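Pyroglutamyl-peptidase I (Fervidobacterium islandicum, PDB 6LTQ) probably removes N-terminal pyroglutamyl residues from peptides as a cysteine peptidase. Local coordinates at residues 178-190 and 196-208. Residues are numbered along the deposited sequence; the frame is centred on the assembly and turned at random.
Sequences FVHLPFLPEQVAT and EKLPSMTLELQTK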
ATOM      1  N   PHE D 178      -1.908  20.760  12.736  1.00 14.14           N
ATOM      2  CA  PHE D 178      -2.752  20.345  11.623  1.00 15.94           C
ATOM      3  C   PHE D 178      -3.076  18.863  11.773  1.00 16.86           C
ATOM      4  O   PHE D 178      -2.182  18.052  12.035  1.00 14.13           O
ATOM      5  CB  PHE D 178      -2.097  20.607  10.264  1.00 15.66           C
ATOM      6  CG  PHE D 178      -3.078  20.566   9.141  1.00 18.99           C
ATOM      7  CD1 PHE D 178      -3.583  19.349   8.679  1.00 13.84           C
ATOM      8  CD2 PHE D 178      -3.568  21.737   8.593  1.00 19.82           C
ATOM      9  CE1 PHE D 178      -4.543  19.307   7.681  1.00 17.33           C
ATOM     10  CE2 PHE D 178      -4.521  21.699   7.593  1.00 15.55           C
ATOM     11  CZ  PHE D 178      -5.014  20.489   7.140  1.00 17.36           C
ATOM     12  N   VAL D 179      -4.349  18.513  11.620  1.00 11.61           N
ATOM     13  CA  VAL D 179      -4.819  17.128  11.747  1.00 14.74           C
ATOM     14  C   VAL D 179      -5.434  16.741  10.408  1.00 16.68           C
ATOM     15  O   VAL D 179      -6.422  17.347   9.972  1.00 15.27           O
ATOM     16  CB  VAL D 179      -5.820  16.953  12.897  1.00 18.55           C
ATOM     17  CG1 VAL D 179      -6.230  15.478  13.012  1.00 13.39           C
ATOM     18  CG2 VAL D 179      -5.209  17.421  14.216  1.00 13.14           C
ATOM     19  N   HIS D 180      -4.769  15.839   9.688  1.00 12.48           N
ATOM     20  CA  HIS D 180      -5.344  15.232   8.504  1.00 12.19           C
ATOM     21  C   HIS D 180      -6.276  14.086   8.870  1.00 14.18           C
ATOM     22  O   HIS D 180      -6.033  13.334   9.818  1.00 15.41           O
ATOM     23  CB  HIS D 180      -4.252  14.745   7.557  1.00 14.61           C
ATOM     24  CG  HIS D 180      -3.916  15.731   6.479  1.00 18.55           C
ATOM     25  ND1 HIS D 180      -2.622  16.079   6.163  1.00 21.72           N
ATOM     26  CD2 HIS D 180      -4.713  16.474   5.667  1.00 19.15           C
ATOM     27  CE1 HIS D 180      -2.629  16.961   5.177  1.00 20.44           C
ATOM     28  NE2 HIS D 180      -3.886  17.228   4.865  1.00 22.76           N
ATOM     29  N   LEU D 181      -7.321  13.924   8.056  1.00 16.61           N
ATOM     30  CA  LEU D 181      -8.431  13.035   8.340  1.00 12.84           C
ATOM     31  C   LEU D 181      -8.671  12.060   7.190  1.00 11.96           C
ATOM     32  O   LEU D 181      -8.560  12.438   6.009  1.00 12.72           O
ATOM     33  CB  LEU D 181      -9.732  13.836   8.575  1.00 11.76           C
ATOM     34  CG  LEU D 181      -9.657  14.895   9.664  1.00 17.41           C
ATOM     35  CD1 LEU D 181     -10.859  15.867   9.496  1.00 17.76           C
ATOM     36  CD2 LEU D 181      -9.649  14.234  11.039  1.00 15.30           C
ATOM     37  N   PRO D 182      -9.036  10.819   7.517  1.00 15.30           N
ATOM     38  CA  PRO D 182      -9.424   9.860   6.473  1.00 12.58           C
ATOM     39  C   PRO D 182     -10.655  10.330   5.714  1.00 15.89           C
ATOM     40  O   PRO D 182     -11.423  11.167   6.185  1.00 12.88           O
ATOM     41  CB  PRO D 182      -9.747   8.574   7.264  1.00 12.29           C
ATOM     42  CG  PRO D 182      -8.972   8.702   8.567  1.00 14.80           C
ATOM     43  CD  PRO D 182      -8.991  10.210   8.864  1.00 14.58           C
ATOM     44  N   PHE D 183     -10.840   9.760   4.524  1.00 13.99           N
ATOM     45  CA  PHE D 183     -12.149   9.806   3.876  1.00 13.59           C
ATOM     46  C   PHE D 183     -13.234   9.322   4.833  1.00 16.04           C
ATOM     47  O   PHE D 183     -13.014   8.422   5.652  1.00 12.39           O
ATOM     48  CB  PHE D 183     -12.167   8.899   2.654  1.00 13.41           C
ATOM     49  CG  PHE D 183     -11.670   9.530   1.397  1.00 15.61           C
ATOM     50  CD1 PHE D 183     -12.008  10.835   1.062  1.00 16.15           C
ATOM     51  CD2 PHE D 183     -10.910   8.795   0.522  1.00 14.66           C
ATOM     52  CE1 PHE D 183     -11.583  11.385  -0.131  1.00 17.47           C
ATOM     53  CE2 PHE D 183     -10.467   9.350  -0.680  1.00 21.88           C
ATOM     54  CZ  PHE D 183     -10.810  10.644  -0.999  1.00 18.89           C
ATOM     55  N   LEU D 184     -14.425   9.916   4.723  1.00 12.93           N
ATOM     56  CA  LEU D 184     -15.605   9.301   5.301  1.00 14.51           C
ATOM     57  C   LEU D 184     -15.984   8.059   4.494  1.00 10.08           C
ATOM     58  O   LEU D 184     -15.719   7.988   3.290  1.00 14.44           O
ATOM     59  CB  LEU D 184     -16.795  10.277   5.312  1.00 13.06           C
ATOM     60  CG  LEU D 184     -16.618  11.550   6.149  1.00 15.30           C
ATOM     61  CD1 LEU D 184     -17.792  12.509   5.887  1.00 17.75           C
ATOM     62  CD2 LEU D 184     -16.500  11.258   7.643  1.00 13.68           C
ATOM     63  N   PRO D 185     -16.617   7.074   5.129  1.00 12.56           N
ATOM     64  CA  PRO D 185     -17.039   5.881   4.372  1.00 15.71           C
ATOM     65  C   PRO D 185     -17.893   6.220   3.155  1.00 17.29           C
ATOM     66  O   PRO D 185     -17.716   5.609   2.088  1.00 14.95           O
ATOM     67  CB  PRO D 185     -17.806   5.062   5.412  1.00 13.24           C
ATOM     68  CG  PRO D 185     -17.234   5.506   6.732  1.00 14.54           C
ATOM     69  CD  PRO D 185     -16.926   6.978   6.563  1.00  8.45           C
ATOM     70  N   GLU D 186     -18.763   7.231   3.251  1.00 16.34           N
ATOM     71  CA  GLU D 186     -19.585   7.574   2.087  1.00 20.18           C
ATOM     72  C   GLU D 186     -18.747   8.052   0.901  1.00 20.40           C
ATOM     73  O   GLU D 186     -19.154   7.877  -0.257  1.00 21.03           O
ATOM     74  CB  GLU D 186     -20.613   8.631   2.471  1.00 20.01           C
ATOM     75  CG  GLU D 186     -19.992   9.936   2.885  1.00 16.56           C
ATOM     76  CD  GLU D 186     -20.953  10.793   3.667  1.00 34.48           C
ATOM     77  OE1 GLU D 186     -21.567  11.698   3.054  1.00 31.40           O
ATOM     78  OE2 GLU D 186     -21.098  10.552   4.887  1.00 33.00           O
ATOM     79  N   GLN D 187     -17.571   8.640   1.158  1.00 15.26           N
ATOM     80  CA  GLN D 187     -16.703   9.079   0.065  1.00 17.98           C
ATOM     81  C   GLN D 187     -16.010   7.908  -0.618  1.00 18.99           C
ATOM     82  O   GLN D 187     -15.654   8.007  -1.798  1.00 21.31           O
ATOM     83  CB  GLN D 187     -15.634  10.060   0.568  1.00 16.14           C
ATOM     84  CG  GLN D 187     -16.215  11.345   1.170  1.00 15.81           C
ATOM     85  CD  GLN D 187     -15.150  12.273   1.729  1.00 20.22           C
ATOM     86  OE1 GLN D 187     -14.704  12.103   2.864  1.00 17.76           O
ATOM     87  NE2 GLN D 187     -14.742  13.271   0.928  1.00 17.76           N
ATOM     88  N   VAL D 188     -15.757   6.820   0.111  1.00 15.42           N
ATOM     89  CA  VAL D 188     -15.150   5.658  -0.536  1.00 17.41           C
ATOM     90  C   VAL D 188     -16.219   4.834  -1.229  1.00 16.65           C
ATOM     91  O   VAL D 188     -15.959   4.215  -2.267  1.00 20.03           O
ATOM     92  CB  VAL D 188     -14.354   4.820   0.478  1.00 15.46           C
ATOM     93  CG1 VAL D 188     -13.851   3.488  -0.144  1.00 12.89           C
ATOM     94  CG2 VAL D 188     -13.165   5.637   1.017  1.00 14.75           C
ATOM     95  N   ALA D 189     -17.433   4.829  -0.684  1.00 17.50           N
ATOM     96  CA  ALA D 189     -18.493   4.002  -1.254  1.00 18.82           C
ATOM     97  C   ALA D 189     -18.817   4.370  -2.705  1.00 24.81           C
ATOM     98  O   ALA D 189     -19.335   3.523  -3.442  1.00 23.07           O
ATOM     99  CB  ALA D 189     -19.729   4.094  -0.367  1.00 19.26           C
ATOM    100  N   THR D 190     -18.507   5.594  -3.136  1.00 24.14           N
ATOM    101  CA  THR D 190     -18.762   6.056  -4.504  1.00 35.00           C
ATOM    102  C   THR D 190     -17.609   5.811  -5.478  1.00 32.40           C
ATOM    103  O   THR D 190     -17.735   6.151  -6.660  1.00 26.78           O
ATOM    104  CB  THR D 190     -19.111   7.546  -4.499  1.00 29.51           C
ATOM    105  OG1 THR D 190     -17.978   8.301  -4.055  1.00 35.49           O
ATOM    106  CG2 THR D 190     -20.275   7.802  -3.563  1.00 26.81           C
ATOM    107  N   GLU D 196     -12.278   1.711  -4.775  1.00 22.70           N
ATOM    108  CA  GLU D 196     -13.308   1.217  -3.865  1.00 21.29           C
ATOM    109  C   GLU D 196     -12.714   0.596  -2.607  1.00 16.61           C
ATOM    110  O   GLU D 196     -13.451   0.362  -1.635  1.00 16.12           O
ATOM    111  CB  GLU D 196     -14.194   0.188  -4.597  1.00 19.39           C
ATOM    112  CG  GLU D 196     -13.497  -1.152  -4.869  1.00 20.41           C
ATOM    113  CD  GLU D 196     -14.298  -2.089  -5.780  1.00 22.01           C
ATOM    114  OE1 GLU D 196     -13.691  -3.018  -6.367  1.00 22.74           O
ATOM    115  OE2 GLU D 196     -15.526  -1.911  -5.898  1.00 25.24           O
ATOM    116  N   LYS D 197     -11.402   0.332  -2.605  1.00 16.85           N
ATOM    117  CA  LYS D 197     -10.700  -0.315  -1.505  1.00 15.29           C
ATOM    118  C   LYS D 197      -9.953   0.665  -0.608  1.00 18.42           C
ATOM    119  O   LYS D 197      -9.157   0.235   0.225  1.00 15.39           O
ATOM    120  CB  LYS D 197      -9.717  -1.354  -2.049  1.00 14.54           C
ATOM    121  CG  LYS D 197     -10.367  -2.417  -2.906  1.00 22.08           C
ATOM    122  CD  LYS D 197      -9.348  -3.429  -3.391  1.00 25.02           C
ATOM    123  CE  LYS D 197     -10.019  -4.739  -3.773  1.00 40.39           C
ATOM    124  NZ  LYS D 197      -9.018  -5.768  -4.184  1.00 70.36           N
ATOM    125  N   LEU D 198     -10.194   1.966  -0.748  1.00 18.14           N
ATOM    126  CA  LEU D 198      -9.496   2.943   0.077  1.00 18.60           C
ATOM    127  C   LEU D 198      -9.942   2.867   1.538  1.00 11.98           C
ATOM    128  O   LEU D 198     -11.069   2.455   1.835  1.00 14.65           O
ATOM    129  CB  LEU D 198      -9.738   4.347  -0.459  1.00 16.09           C
ATOM    130  CG  LEU D 198      -8.974   4.667  -1.750  1.00 21.58           C
ATOM    131  CD1 LEU D 198      -9.430   6.005  -2.319  1.00 24.27           C
ATOM    132  CD2 LEU D 198      -7.454   4.616  -1.552  1.00 26.03           C
ATOM    133  N   PRO D 199      -9.081   3.276   2.476  1.00 11.68           N
ATOM    134  CA  PRO D 199      -9.476   3.328   3.889  1.00 10.15           C
ATOM    135  C   PRO D 199     -10.432   4.478   4.179  1.00  9.82           C
ATOM    136  O   PRO D 199     -10.462   5.484   3.476  1.00 12.94           O
ATOM    137  CB  PRO D 199      -8.150   3.540   4.643  1.00 14.08           C
ATOM    138  CG  PRO D 199      -7.049   3.361   3.648  1.00 21.13           C
ATOM    139  CD  PRO D 199      -7.655   3.604   2.272  1.00 17.00           C
ATOM    140  N   SER D 200     -11.176   4.339   5.280  1.00  8.76           N
ATOM    141  CA  SER D 200     -12.106   5.379   5.703  1.00 13.74           C
ATOM    142  C   SER D 200     -12.244   5.339   7.219  1.00 12.27           C
ATOM    143  O   SER D 200     -11.762   4.423   7.880  1.00 12.08           O
ATOM    144  CB  SER D 200     -13.463   5.199   5.011  1.00 10.41           C
ATOM    145  OG  SER D 200     -14.069   3.996   5.455  1.00 12.64           O
ATOM    146  N   MET D 201     -12.910   6.355   7.777  1.00  9.61           N
ATOM    147  CA  MET D 201     -13.219   6.354   9.201  1.00 10.64           C
ATOM    148  C   MET D 201     -14.537   7.098   9.383  1.00 12.46           C
ATOM    149  O   MET D 201     -14.723   8.161   8.785  1.00 12.81           O
ATOM    150  CB  MET D 201     -12.094   7.006  10.024  1.00 11.10           C
ATOM    151  CG  MET D 201     -12.303   6.958  11.560  1.00  9.97           C
ATOM    152  SD  MET D 201     -10.947   7.795  12.421  1.00 14.99           S
ATOM    153  CE  MET D 201      -9.672   6.519  12.404  1.00 13.91           C
ATOM    154  N   THR D 202     -15.456   6.520  10.158  1.00 13.79           N
ATOM    155  CA  THR D 202     -16.776   7.140  10.297  1.00 18.24           C
ATOM    156  C   THR D 202     -16.664   8.556  10.849  1.00 19.16           C
ATOM    157  O   THR D 202     -15.726   8.895  11.578  1.00 12.06           O
ATOM    158  CB  THR D 202     -17.695   6.315  11.213  1.00 14.97           C
ATOM    159  OG1 THR D 202     -17.187   6.321  12.553  1.00 14.23           O
ATOM    160  CG2 THR D 202     -17.826   4.874  10.717  1.00 14.21           C
ATOM    161  N   LEU D 203     -17.655   9.385  10.492  1.00 16.01           N
ATOM    162  CA  LEU D 203     -17.720  10.739  11.038  1.00 16.64           C
ATOM    163  C   LEU D 203     -17.763  10.708  12.557  1.00 14.46           C
ATOM    164  O   LEU D 203     -17.122  11.534  13.232  1.00 18.29           O
ATOM    165  CB  LEU D 203     -18.954  11.467  10.490  1.00 16.53           C
ATOM    166  CG  LEU D 203     -19.133  12.905  11.006  1.00 20.65           C
ATOM    167  CD1 LEU D 203     -17.988  13.825  10.525  1.00 18.17           C
ATOM    168  CD2 LEU D 203     -20.490  13.442  10.565  1.00 29.40           C
ATOM    169  N   GLU D 204     -18.484   9.736  13.126  1.00 15.33           N
ATOM    170  CA  GLU D 204     -18.590   9.665  14.576  1.00 17.58           C
ATOM    171  C   GLU D 204     -17.222   9.484  15.233  1.00 19.89           C
ATOM    172  O   GLU D 204     -16.879  10.187  16.195  1.00 15.32           O
ATOM    173  CB  GLU D 204     -19.558   8.542  14.975  1.00 23.62           C
ATOM    174  CG  GLU D 204     -20.930   8.608  14.249  1.00 37.29           C
ATOM    175  CD  GLU D 204     -20.947   7.899  12.882  1.00 51.68           C
ATOM    176  OE1 GLU D 204     -21.061   6.649  12.848  1.00 58.36           O
ATOM    177  OE2 GLU D 204     -20.883   8.578  11.834  1.00 32.08           O
ATOM    178  N   LEU D 205     -16.404   8.580  14.695  1.00 13.96           N
ATOM    179  CA  LEU D 205     -15.091   8.344  15.295  1.00 18.85           C
ATOM    180  C   LEU D 205     -14.141   9.513  15.040  1.00 13.67           C
ATOM    181  O   LEU D 205     -13.389   9.913  15.941  1.00 15.52           O
ATOM    182  CB  LEU D 205     -14.498   7.028  14.771  1.00 14.62           C
ATOM    183  CG  LEU D 205     -13.207   6.574  15.468  1.00 20.16           C
ATOM    184  CD1 LEU D 205     -13.395   6.409  16.986  1.00 17.58           C
ATOM    185  CD2 LEU D 205     -12.662   5.277  14.827  1.00 21.42           C
ATOM    186  N   GLN D 206     -14.168  10.093  13.834  1.00 13.01           N
ATOM    187  CA  GLN D 206     -13.330  11.267  13.573  1.00 12.70           C
ATOM    188  C   GLN D 206     -13.713  12.427  14.490  1.00 20.01           C
ATOM    189  O   GLN D 206     -12.846  13.146  15.000  1.00 15.68           O
ATOM    190  CB  GLN D 206     -13.454  11.717  12.117  1.00 15.39           C
ATOM    191  CG  GLN D 206     -13.003  10.711  11.086  1.00 15.35           C
ATOM    192  CD  GLN D 206     -12.767  11.363   9.759  1.00 17.02           C
ATOM    193  OE1 GLN D 206     -12.398  12.542   9.691  1.00 20.02           O
ATOM    194  NE2 GLN D 206     -12.982  10.618   8.686  1.00 12.61           N
ATOM    195  N   THR D 207     -15.015  12.635  14.691  1.00 20.20           N
ATOM    196  CA  THR D 207     -15.462  13.697  15.587  1.00 17.72           C
ATOM    197  C   THR D 207     -15.009  13.426  17.013  1.00 17.63           C
ATOM    198  O   THR D 207     -14.539  14.335  17.713  1.00 19.07           O
ATOM    199  CB  THR D 207     -16.980  13.837  15.499  1.00 18.16           C
ATOM    200  OG1 THR D 207     -17.341  14.139  14.146  1.00 20.70           O
ATOM    201  CG2 THR D 207     -17.470  14.959  16.400  1.00 16.45           C
ATOM    202  N   LYS D 208     -15.111  12.174  17.451  1.00 18.86           N
ATOM    203  CA  LYS D 208     -14.622  11.831  18.777  1.00 21.23           C
ATOM    204  C   LYS D 208     -13.130  12.137  18.905  1.00 20.29           C
ATOM    205  O   LYS D 208     -12.676  12.644  19.944  1.00 15.76           O
ATOM    206  CB  LYS D 208     -14.919  10.358  19.079  1.00 19.48           C
ATOM    207  CG  LYS D 208     -14.354   9.883  20.406  1.00 19.33           C
ATOM    208  CD  LYS D 208     -14.737   8.429  20.722  1.00 23.38           C
ATOM    209  CE  LYS D 208     -14.122   7.957  22.037  1.00 34.28           C
ATOM    210  NZ  LYS D 208     -14.502   6.552  22.399  1.00 30.01           N
TER
HETATM  211  O   HOH W   1      -8.928   7.765   3.620  1.00 12.65           O
HETATM  212  O   HOH W   2     -16.241   0.882  -1.879  1.00 15.57           O
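Q206 and P182 meet where strand 175-181 of the pyroglutamyl peptidase alpha/beta fold runs out and the chain doubles back, through short helix 185-189 and an antiparallel return, into C-terminal helix 203-215. The same strand carries H180, hydrogen-bonded to the oxidised cysteine at position 156, so the contact lies just beyond the probable active site. This end of the contact is the tight one. The Q206 amide reaches the returning chain because CG lies beside the backbone N (chi1 -62°) and the rest of the side chain is extended. NE2 donates to P182 O across the contact (3.0 Å) from above the carbonyl plane, and also to M201 O in its own segment; these two bonds help to hold the amide's rotation. The amide oxygen faces apolar neighbours: OE1 of Q206 lies 3.2 Å from L181 CB and is buried with no polar partner in the model. Beside the amide, L184 CD2 closes on the start of the helix, 3.8 Å from L203 CB, while T202 OG1 caps that helix by accepting from L205 N. The ring of P182 lies across M201 CB, and P185 CD presses on M201 O at 3.3 Å.

Toward E196 the contact opens to solvent: V188 is still well packed, CG1 toward the carbonyls of E196 and L198, CG2 toward L198 CB, but L198, P199 and E196 are partly exposed. Water bridges F183 N and P199 O. The E196 carboxylate forms a salt bridge with K139 of the second subunit. At the boundary sits F183 O, which accepts a hydrogen bond from M201 N at 3.0 Å, the donor almost in line with the C=O bond (171°), while S200 CA makes a C-H...O contact to the same oxygen.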